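Local coordinates for ferritin (Ulva pertusa, PDB 3VNX), which stores iron inside a shell of 24 subunits and, as a ferroxidase, probably oxidises ferrous iron on its way into the core, at residues S63-R67 against D68-L72; E86-H89 against A90-L93; L130-S133 against L134-N138; A155-C158 against D159-E162; Y193-D196 against Q197-G200. All blocks are in the same frame, centred on the assembly; numbering follows the deposited sequence. Where two conformers were deposited one is given.

Contact 1: residues S63-R67 against D68-L72; sequences SYFAR and DNVGL
Val70 folds back over the last turn of helix 38-66 and meets Tyr64, Phe65 and Arg67. Its CB rests 3.4 Å from Arg67 O. From there the two methyls part. CG1 stands anti to the backbone N (chi1 179°) and reaches Phe65 CD1 at 3.8 Å, in an oblique approach to that ring. CG2 lies over one face of the Tyr64 ring, 4.2 Å from its centroid and 22° off the normal, a CH-pi contact displaced toward the rim. The same methyl also touches Tyr64 O and the CB of Arg67. Leu72 comes to Phe65 from another direction: its CD1 meets Phe65 CD1 at the ring edge, 3.7 Å away. The backbone closes the turn. Arg67 O accepts from Val70 N at 2.8 Å, with the donor well above the carbonyl plane. Arg67 O also accepts from Gly71 N at 3.0 Å, along a nearly straight line (N-H...O 168°). Gly71 has positive phi, which suits a residue without a side chain. A water donates to Phe65 O at 2.7 Å. The guanidinium of Arg67 lies with one face on Tyr64 CD1 and forms a salt bridge with Glu115. This is the turn between helices 38-66 and 73-99, with Leu72 as N-cap residue of the second. Phe65 packs on Ala127 of helix 123-151, and Leu72 reaches Val192 of helix 155-201.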
loop_
_atom_site.group_PDB
_atom_site.type_symbol
_atom_site.label_atom_id
_atom_site.label_comp_id
_atom_site.label_asym_id
_atom_site.label_seq_id
_atom_site.Cartn_x
_atom_site.Cartn_y
_atom_site.Cartn_z
ATOM N N SER A 63 13.938 21.095 43.013
ATOM C CA SER A 63 14.119 20.131 44.093
ATOM C C SER A 63 13.149 20.398 45.227
ATOM O O SER A 63 12.707 19.475 45.913
ATOM C CB SER A 63 15.560 20.127 44.599
ATOM O OG SER A 63 16.375 19.365 43.725
ATOM N N TYR A 64 12.805 21.663 45.418
ATOM C CA TYR A 64 11.850 21.986 46.462
ATOM C C TYR A 64 10.481 21.337 46.157
ATOM O O TYR A 64 9.920 20.628 46.999
ATOM C CB TYR A 64 11.748 23.506 46.707
ATOM C CG TYR A 64 10.691 23.827 47.732
ATOM C CD1 TYR A 64 10.972 23.748 49.100
ATOM C CD2 TYR A 64 9.390 24.157 47.341
ATOM C CE1 TYR A 64 10.000 24.011 50.046
ATOM C CE2 TYR A 64 8.406 24.421 48.286
ATOM C CZ TYR A 64 8.715 24.347 49.636
ATOM O OH TYR A 64 7.739 24.606 50.577
ATOM N N PHE A 65 9.970 21.545 44.946
ATOM C CA PHE A 65 8.662 21.000 44.584
ATOM C C PHE A 65 8.660 19.483 44.379
ATOM O O PHE A 65 7.607 18.838 44.460
ATOM C CB PHE A 65 8.072 21.741 43.382
ATOM C CG PHE A 65 7.738 23.164 43.683
ATOM C CD1 PHE A 65 6.561 23.485 44.352
ATOM C CD2 PHE A 65 8.622 24.184 43.354
ATOM C CE1 PHE A 65 6.247 24.811 44.663
ATOM C CE2 PHE A 65 8.324 25.500 43.655
ATOM C CZ PHE A 65 7.128 25.818 44.317
ATOM N N ALA A 66 9.844 18.916 44.160
ATOM C CA ALA A 66 10.003 17.460 44.124
ATOM C C ALA A 66 9.847 16.792 45.497
ATOM O O ALA A 66 9.623 15.585 45.565
ATOM C CB ALA A 66 11.350 17.076 43.509
ATOM N N ARG A 67 9.972 17.549 46.588
ATOM C CA ARG A 67 9.873 16.924 47.916
ATOM C C ARG A 67 8.520 16.267 48.139
ATOM O O ARG A 67 7.483 16.875 47.915
ATOM C CB ARG A 67 10.112 17.931 49.029
ATOM C CG ARG A 67 11.420 18.640 48.919
ATOM C CD ARG A 67 11.503 19.684 49.982
ATOM N NE ARG A 67 12.820 20.297 50.033
ATOM C CZ ARG A 67 13.167 21.227 50.912
ATOM N NH1 ARG A 67 12.293 21.647 51.819
ATOM N NH2 ARG A 67 14.388 21.732 50.882
ATOM N N ASP A 68 8.542 15.025 48.599
ATOM C CA ASP A 68 7.319 14.249 48.745
ATOM C C ASP A 68 6.205 14.977 49.500
ATOM O O ASP A 68 5.029 14.780 49.216
ATOM C CB ASP A 68 7.622 12.901 49.406
ATOM C CG ASP A 68 8.057 13.042 50.853
ATOM O OD1 ASP A 68 7.181 13.024 51.749
ATOM O OD2 ASP A 68 9.275 13.155 51.092
ATOM N N ASN A 69 6.563 15.812 50.468
ATOM C CA ASN A 69 5.538 16.462 51.286
ATOM C C ASN A 69 5.025 17.756 50.658
ATOM O O ASN A 69 3.988 18.303 51.071
ATOM C CB ASN A 69 6.065 16.725 52.690
ATOM C CG ASN A 69 7.392 17.432 52.669
ATOM O OD1 ASN A 69 8.370 16.914 52.127
ATOM N ND2 ASN A 69 7.435 18.627 53.231
ATOM N N VAL A 70 5.763 18.243 49.662
ATOM C CA VAL A 70 5.312 19.363 48.846
ATOM C C VAL A 70 4.355 18.856 47.752
ATOM O O VAL A 70 3.296 19.453 47.516
ATOM C CB VAL A 70 6.501 20.152 48.271
ATOM C CG1 VAL A 70 6.020 21.308 47.386
ATOM C CG2 VAL A 70 7.371 20.674 49.407
ATOM N N GLY A 71 4.704 17.731 47.127
ATOM C CA GLY A 71 3.795 17.044 46.221
ATOM C C GLY A 71 3.261 17.936 45.108
ATOM O O GLY A 71 2.060 18.014 44.902
ATOM N N LEU A 72 4.160 18.619 44.398
ATOM C CA LEU A 72 3.784 19.478 43.276
ATOM C C LEU A 72 4.716 19.212 42.088
ATOM O O LEU A 72 5.485 20.087 41.676
ATOM C CB LEU A 72 3.836 20.956 43.681
ATOM C CG LEU A 72 2.679 21.465 44.546
ATOM C CD1 LEU A 72 2.907 22.934 44.953
ATOM C CD2 LEU A 72 1.345 21.280 43.822
HETATM O O HOH W 1 6.547 16.387 44.602
#

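Contact 2: residues E86-H89 against A90-L93; sequences EREH and AHML
The His91 ring is met at its edge by Glu88: OE1 of Glu88 lies 4.0 Å from His91 CD2, and the carboxylate plane is turned 61° from the ring. The imidazole of His89 has Glu86 OE2 at its edge, in plane. Glu86 OE1 takes only a weak bond from His89 ND1. The sulfur of Met92 also comes to the edge of the His89 ring, but Met92 was modelled in two conformers, so this Met-aromatic contact holds for one of them and is doubtful. These pairs are three residues apart along helix 73-99 of the ferritin four-helix bundle. The side chain of His89 is about 3 Å from a bound calcium ion, and Glu51 of helix 38-66 is beside both His89 and Glu86. This is consistent with the ferroxidase centre of related ferritins. His91 faces outward from that site: its ND1 is hydrogen-bonded to His59 of a second subunit. Arg87 bridges to Asp84 of the same neighbour. The backbone keeps regular i to i+4 bonds, such as Met92 N to Glu88 O. Glu88 bends at chi2 (62°), which brings its second oxygen near the same histidine edge, OE2 lying 4.1 Å from His91 CD2.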
loop_
_atom_site.group_PDB
_atom_site.type_symbol
_atom_site.label_atom_id
_atom_site.label_comp_id
_atom_site.label_asym_id
_atom_site.label_seq_id
_atom_site.Cartn_x
_atom_site.Cartn_y
_atom_site.Cartn_z
ATOM N N GLU A 86 17.491 28.059 30.876
ATOM C CA GLU A 86 18.382 29.164 31.246
ATOM C C GLU A 86 19.846 28.797 30.998
ATOM O O GLU A 86 20.666 29.656 30.621
ATOM C CB GLU A 86 18.186 29.616 32.697
ATOM C CG GLU A 86 16.871 30.307 32.975
ATOM C CD GLU A 86 16.667 31.593 32.171
ATOM O OE1 GLU A 86 15.728 31.634 31.344
ATOM O OE2 GLU A 86 17.422 32.568 32.380
ATOM N N ARG A 87 20.164 27.523 31.212
ATOM C CA ARG A 87 21.523 27.031 30.993
ATOM C C ARG A 87 21.854 27.083 29.513
ATOM O O ARG A 87 22.979 27.396 29.130
ATOM C CB ARG A 87 21.679 25.604 31.523
ATOM C CG ARG A 87 23.005 24.965 31.189
ATOM C CD ARG A 87 23.236 23.715 32.031
ATOM N NE ARG A 87 24.413 22.948 31.612
ATOM C CZ ARG A 87 24.428 22.073 30.608
ATOM N NH1 ARG A 87 23.322 21.854 29.888
ATOM N NH2 ARG A 87 25.551 21.412 30.319
ATOM N N GLU A 88 20.857 26.779 28.682
ATOM C CA GLU A 88 20.995 26.908 27.238
ATOM C C GLU A 88 21.148 28.377 26.829
ATOM O O GLU A 88 21.869 28.688 25.887
ATOM C CB GLU A 88 19.818 26.226 26.512
ATOM C CG GLU A 88 19.764 26.443 24.980
ATOM C CD GLU A 88 20.976 25.893 24.193
ATOM O OE1 GLU A 88 21.404 26.565 23.217
ATOM O OE2 GLU A 88 21.491 24.797 24.527
ATOM N N HIS A 89 20.479 29.282 27.538
ATOM C CA HIS A 89 20.694 30.704 27.293
ATOM C C HIS A 89 22.158 31.069 27.515
ATOM O O HIS A 89 22.754 31.788 26.703
ATOM C CB HIS A 89 19.783 31.572 28.160
ATOM C CG HIS A 89 18.340 31.513 27.767
ATOM N ND1 HIS A 89 17.320 31.864 28.625
ATOM C CD2 HIS A 89 17.747 31.143 26.607
ATOM C CE1 HIS A 89 16.161 31.714 28.011
ATOM N NE2 HIS A 89 16.390 31.275 26.785
ATOM N N ALA A 90 22.733 30.566 28.612
ATOM C CA ALA A 90 24.151 30.764 28.899
ATOM C C ALA A 90 25.020 30.199 27.778
ATOM O O ALA A 90 25.960 30.856 27.304
ATOM C CB ALA A 90 24.526 30.138 30.242
ATOM N N HIS A 91 24.693 28.984 27.345
ATOM C CA HIS A 91 25.402 28.338 26.235
ATOM C C HIS A 91 25.397 29.134 24.914
ATOM O O HIS A 91 26.406 29.157 24.188
ATOM C CB HIS A 91 24.841 26.933 25.996
ATOM C CG HIS A 91 25.623 26.138 24.995
ATOM N ND1 HIS A 91 26.860 25.598 25.276
ATOM C CD2 HIS A 91 25.347 25.800 23.708
ATOM C CE1 HIS A 91 27.311 24.957 24.209
ATOM N NE2 HIS A 91 26.411 25.064 23.249
ATOM N N MET A 92 24.269 29.769 24.590
ATOM C CA MET A 92 24.148 30.575 23.371
ATOM C C MET A 92 25.043 31.816 23.480
ATOM O O MET A 92 25.650 32.273 22.493
ATOM C CB MET A 92 22.678 30.988 23.124
ATOM C CG MET A 92 21.701 29.829 22.846
ATOM S SD MET A 92 19.978 30.098 23.388
ATOM C CE MET A 92 19.361 31.260 22.168
ATOM N N LEU A 93 25.116 32.367 24.690
ATOM C CA LEU A 93 25.953 33.543 24.907
ATOM C C LEU A 93 27.410 33.144 24.740
ATOM O O LEU A 93 28.175 33.850 24.098
ATOM C CB LEU A 93 25.699 34.161 26.281
ATOM C CG LEU A 93 24.343 34.864 26.370
ATOM C CD1 LEU A 93 23.930 35.059 27.818
ATOM C CD2 LEU A 93 24.404 36.195 25.619
#

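Contact 3: residues L130-S133 against L134-N138; sequences LALS and LEKLN
Leu130 and Leu134 lie side by side one helical turn apart, their side chains pointing the same way. Leu130 CD2 touches Leu134 CG at 3.9 Å. Leu134 CG also rests on Leu130 O at 3.4 Å, the same oxygen that accepts from Leu134 N. Here the packing is close, and Val57 of helix 38-66 adds to it. With an alanine here, Leu130 CD2 is likely to lose its apolar mate and a gap to open toward Val57. The Leu132 and Lys136 pair is comparably close. Only the aliphatic part of the lysine takes part, with Lys136 CD 3.9 Å from Leu132 CD1. A bend at chi3 (82°) then turns the chain onward, and NZ is hydrogen-bonded to Tyr31 O of a fourth subunit. The looser side is at Leu137, which is partly exposed and touches Ser133 O with its CB alone. Glu135 is turned to the interior of the four-helix bundle, where its carboxylate accepts from Tyr58 OH and Gln169 NE2. The backbone of helix 123-151 is regular, with Lys136 N to Leu132 O nearly straight at 169°. The chemistry thus divides by direction: leucine contacts lie along the helix, a buried carboxylate is held by two donors inside the bundle, and a lysine is bonded across the subunit interface.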
loop_
_atom_site.group_PDB
_atom_site.type_symbol
_atom_site.label_atom_id
_atom_site.label_comp_id
_atom_site.label_asym_id
_atom_site.label_seq_id
_atom_site.Cartn_x
_atom_site.Cartn_y
_atom_site.Cartn_z
ATOM N N LEU A 130 8.496 34.876 42.855
ATOM C CA LEU A 130 9.954 34.932 42.867
ATOM C C LEU A 130 10.468 34.828 41.436
ATOM O O LEU A 130 11.278 35.642 40.991
ATOM C CB LEU A 130 10.516 33.780 43.700
ATOM C CG LEU A 130 11.890 33.915 44.360
ATOM C CD1 LEU A 130 12.599 32.584 44.317
ATOM C CD2 LEU A 130 12.751 34.989 43.722
ATOM N N ALA A 131 9.974 33.815 40.723
ATOM C CA ALA A 131 10.342 33.577 39.327
ATOM C C ALA A 131 10.079 34.793 38.441
ATOM O O ALA A 131 10.958 35.236 37.705
ATOM C CB ALA A 131 9.605 32.343 38.779
ATOM N N LEU A 132 8.863 35.322 38.514
ATOM C CA LEU A 132 8.517 36.519 37.770
ATOM C C LEU A 132 9.532 37.618 38.060
ATOM O O LEU A 132 10.089 38.224 37.141
ATOM C CB LEU A 132 7.109 36.985 38.154
ATOM C CG LEU A 132 6.666 38.356 37.634
ATOM C CD1 LEU A 132 6.784 38.452 36.116
ATOM C CD2 LEU A 132 5.237 38.658 38.092
ATOM N N SER A 133 9.776 37.851 39.346
ATOM C CA SER A 133 10.684 38.905 39.801
ATOM C C SER A 133 12.063 38.699 39.197
ATOM O O SER A 133 12.698 39.652 38.716
ATOM C CB SER A 133 10.770 38.917 41.335
ATOM O OG SER A 133 9.499 39.190 41.921
ATOM N N LEU A 134 12.512 37.446 39.214
ATOM C CA LEU A 134 13.794 37.089 38.608
ATOM C C LEU A 134 13.798 37.364 37.103
ATOM O O LEU A 134 14.792 37.833 36.551
ATOM C CB LEU A 134 14.135 35.625 38.894
ATOM C CG LEU A 134 14.639 35.328 40.312
ATOM C CD1 LEU A 134 14.920 33.844 40.516
ATOM C CD2 LEU A 134 15.883 36.144 40.603
ATOM N N GLU A 135 12.679 37.084 36.444
ATOM C CA GLU A 135 12.592 37.282 35.007
ATOM C C GLU A 135 12.600 38.767 34.655
ATOM O O GLU A 135 13.286 39.185 33.715
ATOM C CB GLU A 135 11.352 36.590 34.455
ATOM C CG GLU A 135 11.373 35.080 34.608
ATOM C CD GLU A 135 12.507 34.453 33.828
ATOM O OE1 GLU A 135 12.979 35.096 32.867
ATOM O OE2 GLU A 135 12.930 33.331 34.170
ATOM N N LYS A 136 11.851 39.568 35.413
ATOM C CA LYS A 136 11.888 41.035 35.239
ATOM C C LYS A 136 13.306 41.568 35.452
ATOM O O LYS A 136 13.815 42.359 34.649
ATOM C CB LYS A 136 10.907 41.737 36.185
ATOM C CG LYS A 136 9.437 41.361 35.920
ATOM C CD LYS A 136 8.484 41.861 37.006
ATOM C CE LYS A 136 8.101 43.320 36.798
ATOM N NZ LYS A 136 7.207 43.862 37.873
ATOM N N LEU A 137 13.948 41.106 36.528
ATOM C CA LEU A 137 15.333 41.459 36.785
ATOM C C LEU A 137 16.175 41.140 35.548
ATOM O O LEU A 137 16.933 41.994 35.065
ATOM C CB LEU A 137 15.871 40.685 37.991
ATOM C CG LEU A 137 16.982 41.363 38.802
ATOM C CD1 LEU A 137 17.773 40.347 39.616
ATOM C CD2 LEU A 137 17.909 42.196 37.931
ATOM N N ASN A 138 16.050 39.915 35.031
ATOM C CA ASN A 138 16.884 39.538 33.903
ATOM C C ASN A 138 16.568 40.331 32.635
ATOM O O ASN A 138 17.438 40.535 31.797
ATOM C CB ASN A 138 16.839 38.048 33.618
ATOM C CG ASN A 138 18.030 37.599 32.794
ATOM O OD1 ASN A 138 19.060 38.260 32.806
ATOM N ND2 ASN A 138 17.893 36.495 32.068
#

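Contact 4: residues A155-C158 against D159-E162. With CA (calcium ion), chain B; CA (calcium ion), chain E.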
loop_
_atom_site.group_PDB
_atom_site.type_symbol
_atom_site.label_atom_id
_atom_site.label_comp_id
_atom_site.label_asym_id
_atom_site.label_seq_id
_atom_site.Cartn_x
_atom_site.Cartn_y
_atom_site.Cartn_z
ATOM N N ALA A 155 26.883 46.919 16.043
ATOM C CA ALA A 155 25.523 46.657 15.590
ATOM C C ALA A 155 25.234 45.142 15.506
ATOM O O ALA A 155 24.106 44.703 15.754
ATOM C CB ALA A 155 25.264 47.353 14.249
ATOM N N ALA A 156 26.264 44.358 15.166
ATOM C CA ALA A 156 26.133 42.905 15.088
ATOM C C ALA A 156 25.727 42.320 16.429
ATOM O O ALA A 156 24.808 41.501 16.501
ATOM C CB ALA A 156 27.428 42.255 14.593
ATOM N N LEU A 157 26.421 42.728 17.490
ATOM C CA LEU A 157 26.095 42.238 18.822
ATOM C C LEU A 157 24.711 42.737 19.280
ATOM O O LEU A 157 23.951 42.000 19.927
ATOM C CB LEU A 157 27.189 42.626 19.818
ATOM C CG LEU A 157 26.879 42.411 21.306
ATOM C CD1 LEU A 157 26.825 40.937 21.668
ATOM C CD2 LEU A 157 27.921 43.122 22.156
ATOM N N CYS A 158 24.368 43.974 18.931
ATOM C CA CYS A 158 23.045 44.494 19.283
ATOM C C CYS A 158 21.962 43.623 18.686
ATOM O O CYS A 158 21.056 43.167 19.392
ATOM C CB CYS A 158 22.860 45.935 18.797
ATOM S SG CYS A 158 23.882 47.124 19.696
ATOM N N ASP A 159 22.070 43.397 17.377
ATOM C CA ASP A 159 21.109 42.583 16.651
ATOM C C ASP A 159 21.003 41.211 17.303
ATOM O O ASP A 159 19.902 40.693 17.520
ATOM C CB ASP A 159 21.527 42.447 15.187
ATOM C CG ASP A 159 20.572 41.576 14.383
ATOM O OD1 ASP A 159 19.392 41.965 14.220
ATOM O OD2 ASP A 159 21.009 40.498 13.914
ATOM N N PHE A 160 22.157 40.642 17.638
ATOM C CA PHE A 160 22.190 39.340 18.277
ATOM C C PHE A 160 21.435 39.340 19.593
ATOM O O PHE A 160 20.650 38.428 19.863
ATOM C CB PHE A 160 23.617 38.843 18.514
ATOM C CG PHE A 160 23.674 37.684 19.458
ATOM C CD1 PHE A 160 23.212 36.432 19.064
ATOM C CD2 PHE A 160 24.120 37.848 20.759
ATOM C CE1 PHE A 160 23.218 35.355 19.946
ATOM C CE2 PHE A 160 24.131 36.779 21.650
ATOM C CZ PHE A 160 23.680 35.532 21.241
ATOM N N VAL A 161 21.678 40.359 20.412
ATOM C CA VAL A 161 21.098 40.409 21.745
ATOM C C VAL A 161 19.607 40.686 21.687
ATOM O O VAL A 161 18.825 40.086 22.432
ATOM C CB VAL A 161 21.786 41.484 22.640
ATOM C CG1 VAL A 161 20.957 41.765 23.893
ATOM C CG2 VAL A 161 23.187 41.048 23.018
ATOM N N GLU A 162 19.203 41.591 20.807
ATOM C CA GLU A 162 17.815 42.051 20.850
ATOM C C GLU A 162 16.870 41.093 20.139
ATOM O O GLU A 162 15.740 40.879 20.579
ATOM C CB GLU A 162 17.672 43.499 20.351
ATOM C CG GLU A 162 18.342 43.766 19.034
ATOM C CD GLU A 162 18.880 45.184 18.910
ATOM O OE1 GLU A 162 19.266 45.550 17.783
ATOM O OE2 GLU A 162 18.924 45.925 19.922
HETATM CA CA CA B . 18.569 44.535 14.337
HETATM CA CA CA E . 20.547 47.223 15.879
#
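Glu162 takes chi1 50°, with CG between the backbone N and the carbonyl carbon, and this folds its chain back over Cys158. Cys158 O accepts from Glu162 N at 2.8 Å. Glu162 OE1 meets Cys158 CB at 3.8 Å and binds one calcium ion at 2.8 Å. Asp159 is set differently. Its CG is anti to the backbone N (chi1 179°), which swings the carboxylate outward, and OD1 binds a second calcium ion at 2.7 Å. CB of Asp159 still rests on Ala155 O. The two acids are three residues apart, so helix 155-201 presents both to the ions on one face. In ferritins such acids line the three-fold channel used for metal entry, and the pattern here is consistent with that. A glutamine in place of Glu162 would probably weaken the hold on the calcium ion at OE1, since it would bring no negative charge. The other face is apolar. Leu157 CD1 lies alongside Val161 CG2 at 3.9 Å, and it approaches the Phe160 ring obliquely, 4.2 Å from CD2. The segment forms the first two turns of helix 155-201. Phe160 stacks on Tyr96 of helix 73-99, Leu157 packs on Ala149 of helix 123-151 and Ile44 of helix 38-66, and Asp159 meets Gly163 of a fifth subunit.

Contact 5: residues Y193-D196 against Q197-G200; sequences YLLD and QELG
Tyr193 O accepts from Gln197 N at 3.0 Å, and the helix runs on regularly through Leu199 N to Leu195 O before weakening at Gly200 N to Asp196 O. Gln197 lies over one face of the Tyr193 ring. Its CG sits 4.2 Å from the ring centroid, 16° off the normal, a CH-pi contact. A bend at chi2 (-125°) lays the amide along the ring toward the hydroxyl end, with the two planes 21° apart and stacked. OE1 comes 3.6 Å from Tyr193 CZ. A water at the edge of the ring, in its plane, donates to Tyr193 OH at 3.0 Å and accepts weakly from Gln197 NE2. The tyrosine hydroxyl also bonds to Glu198 of a third subunit, and Glu198 of this chain makes the same bond to Tyr193 of a sixth subunit. These residues lie near the C-terminal end of helix 155-201, where ferritin subunits gather about the four-fold axis, and the repeated Tyr193 to Glu198 bond fits such a ring. Leu195 and Leu199 pack within their own subunit. In one of the two conformers of Leu195, its CD2 is 3.9 Å from Leu199 CD1. Leu199 packs further on Phe75 and Phe78 of helix 73-99, and the carboxylate of Asp196 accepts from Phe75 N at OD1, and more weakly from Gly74 N at OD2, at the start of that helix.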
loop_
_atom_site.group_PDB
_atom_site.type_symbol
_atom_site.label_atom_id
_atom_site.label_comp_id
_atom_site.label_asym_id
_atom_site.label_seq_id
_atom_site.Cartn_x
_atom_site.Cartn_y
_atom_site.Cartn_z
ATOM N N TYR A 193 -3.397 22.776 43.008
ATOM C CA TYR A 193 -3.355 21.438 42.432
ATOM C C TYR A 193 -3.666 21.465 40.933
ATOM O O TYR A 193 -3.026 20.759 40.147
ATOM C CB TYR A 193 -4.310 20.505 43.180
ATOM C CG TYR A 193 -4.585 19.178 42.502
ATOM C CD1 TYR A 193 -5.665 19.033 41.639
ATOM C CD2 TYR A 193 -3.777 18.066 42.740
ATOM C CE1 TYR A 193 -5.938 17.824 41.024
ATOM C CE2 TYR A 193 -4.038 16.844 42.123
ATOM C CZ TYR A 193 -5.125 16.733 41.264
ATOM O OH TYR A 193 -5.420 15.541 40.641
ATOM N N LEU A 194 -4.645 22.283 40.547
ATOM C CA LEU A 194 -5.047 22.422 39.153
ATOM C C LEU A 194 -3.934 23.026 38.328
ATOM O O LEU A 194 -3.614 22.524 37.248
ATOM C CB LEU A 194 -6.302 23.282 39.026
ATOM C CG LEU A 194 -7.584 22.600 39.507
ATOM C CD1 LEU A 194 -8.763 23.525 39.364
ATOM C CD2 LEU A 194 -7.848 21.274 38.762
ATOM N N LEU A 195 -3.337 24.101 38.840
ATOM C CA LEU A 195 -2.249 24.768 38.141
ATOM C C LEU A 195 -1.009 23.882 38.065
ATOM O O LEU A 195 -0.283 23.904 37.078
ATOM C CB LEU A 195 -1.926 26.110 38.796
ATOM C CG LEU A 195 -2.193 27.280 37.849
ATOM C CD1 LEU A 195 -2.589 28.530 38.617
ATOM C CD2 LEU A 195 -0.988 27.533 36.961
ATOM N N ASP A 196 -0.773 23.100 39.113
ATOM C CA ASP A 196 0.307 22.130 39.076
ATOM C C ASP A 196 0.058 21.116 37.953
ATOM O O ASP A 196 0.988 20.687 37.277
ATOM C CB ASP A 196 0.462 21.400 40.407
ATOM C CG ASP A 196 1.528 20.306 40.342
ATOM O OD1 ASP A 196 2.726 20.642 40.453
ATOM O OD2 ASP A 196 1.181 19.118 40.162
ATOM N N GLN A 197 -1.199 20.739 37.747
ATOM C CA GLN A 197 -1.523 19.826 36.647
ATOM C C GLN A 197 -1.233 20.462 35.296
ATOM O O GLN A 197 -0.694 19.819 34.408
ATOM C CB GLN A 197 -2.983 19.386 36.697
ATOM C CG GLN A 197 -3.363 18.720 37.991
ATOM C CD GLN A 197 -3.955 17.352 37.773
ATOM O OE1 GLN A 197 -3.357 16.338 38.147
ATOM N NE2 GLN A 197 -5.139 17.309 37.160
ATOM N N GLU A 198 -1.605 21.728 35.155
ATOM C CA GLU A 198 -1.378 22.476 33.927
ATOM C C GLU A 198 0.136 22.604 33.652
ATOM O O GLU A 198 0.618 22.298 32.558
ATOM C CB GLU A 198 -2.036 23.863 34.043
ATOM C CG GLU A 198 -2.376 24.541 32.707
ATOM C CD GLU A 198 -2.552 26.067 32.821
ATOM O OE1 GLU A 198 -1.830 26.798 32.105
ATOM O OE2 GLU A 198 -3.404 26.540 33.615
ATOM N N LEU A 199 0.876 23.051 34.663
ATOM C CA LEU A 199 2.318 23.230 34.571
ATOM C C LEU A 199 3.044 21.944 34.167
ATOM O O LEU A 199 4.152 21.973 33.626
ATOM C CB LEU A 199 2.851 23.713 35.918
ATOM C CG LEU A 199 3.239 25.194 35.997
ATOM C CD1 LEU A 199 2.219 26.068 35.288
ATOM C CD2 LEU A 199 3.397 25.627 37.445
ATOM N N GLY A 200 2.405 20.815 34.440
ATOM C CA GLY A 200 3.004 19.518 34.210
ATOM C C GLY A 200 2.896 19.065 32.772
ATOM O O GLY A 200 3.842 18.490 32.235
HETATM O O HOH W 2 -7.401 15.461 38.399
#

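In the fold
From the N terminus, contact 1 closes the turn between helices 38-66 and 73-99. Contact 2 follows within helix 73-99, contact 3 within helix 123-151, and contacts 4 and 5 near the two ends of helix 155-201. All five are local and in series; none nests or crosses. Contacts 1 and 4 lie on opposite sides of the chain's centre, their centres about 40 Å apart. Contact 5 comes back to contact 1, where Asp196 touches Leu72. Contact 2 meets contact 4 through Leu93 and Phe160, and contact 3 through Glu86 and Asn138. Together they tie the bundle helices to each other and to neighbouring subunits.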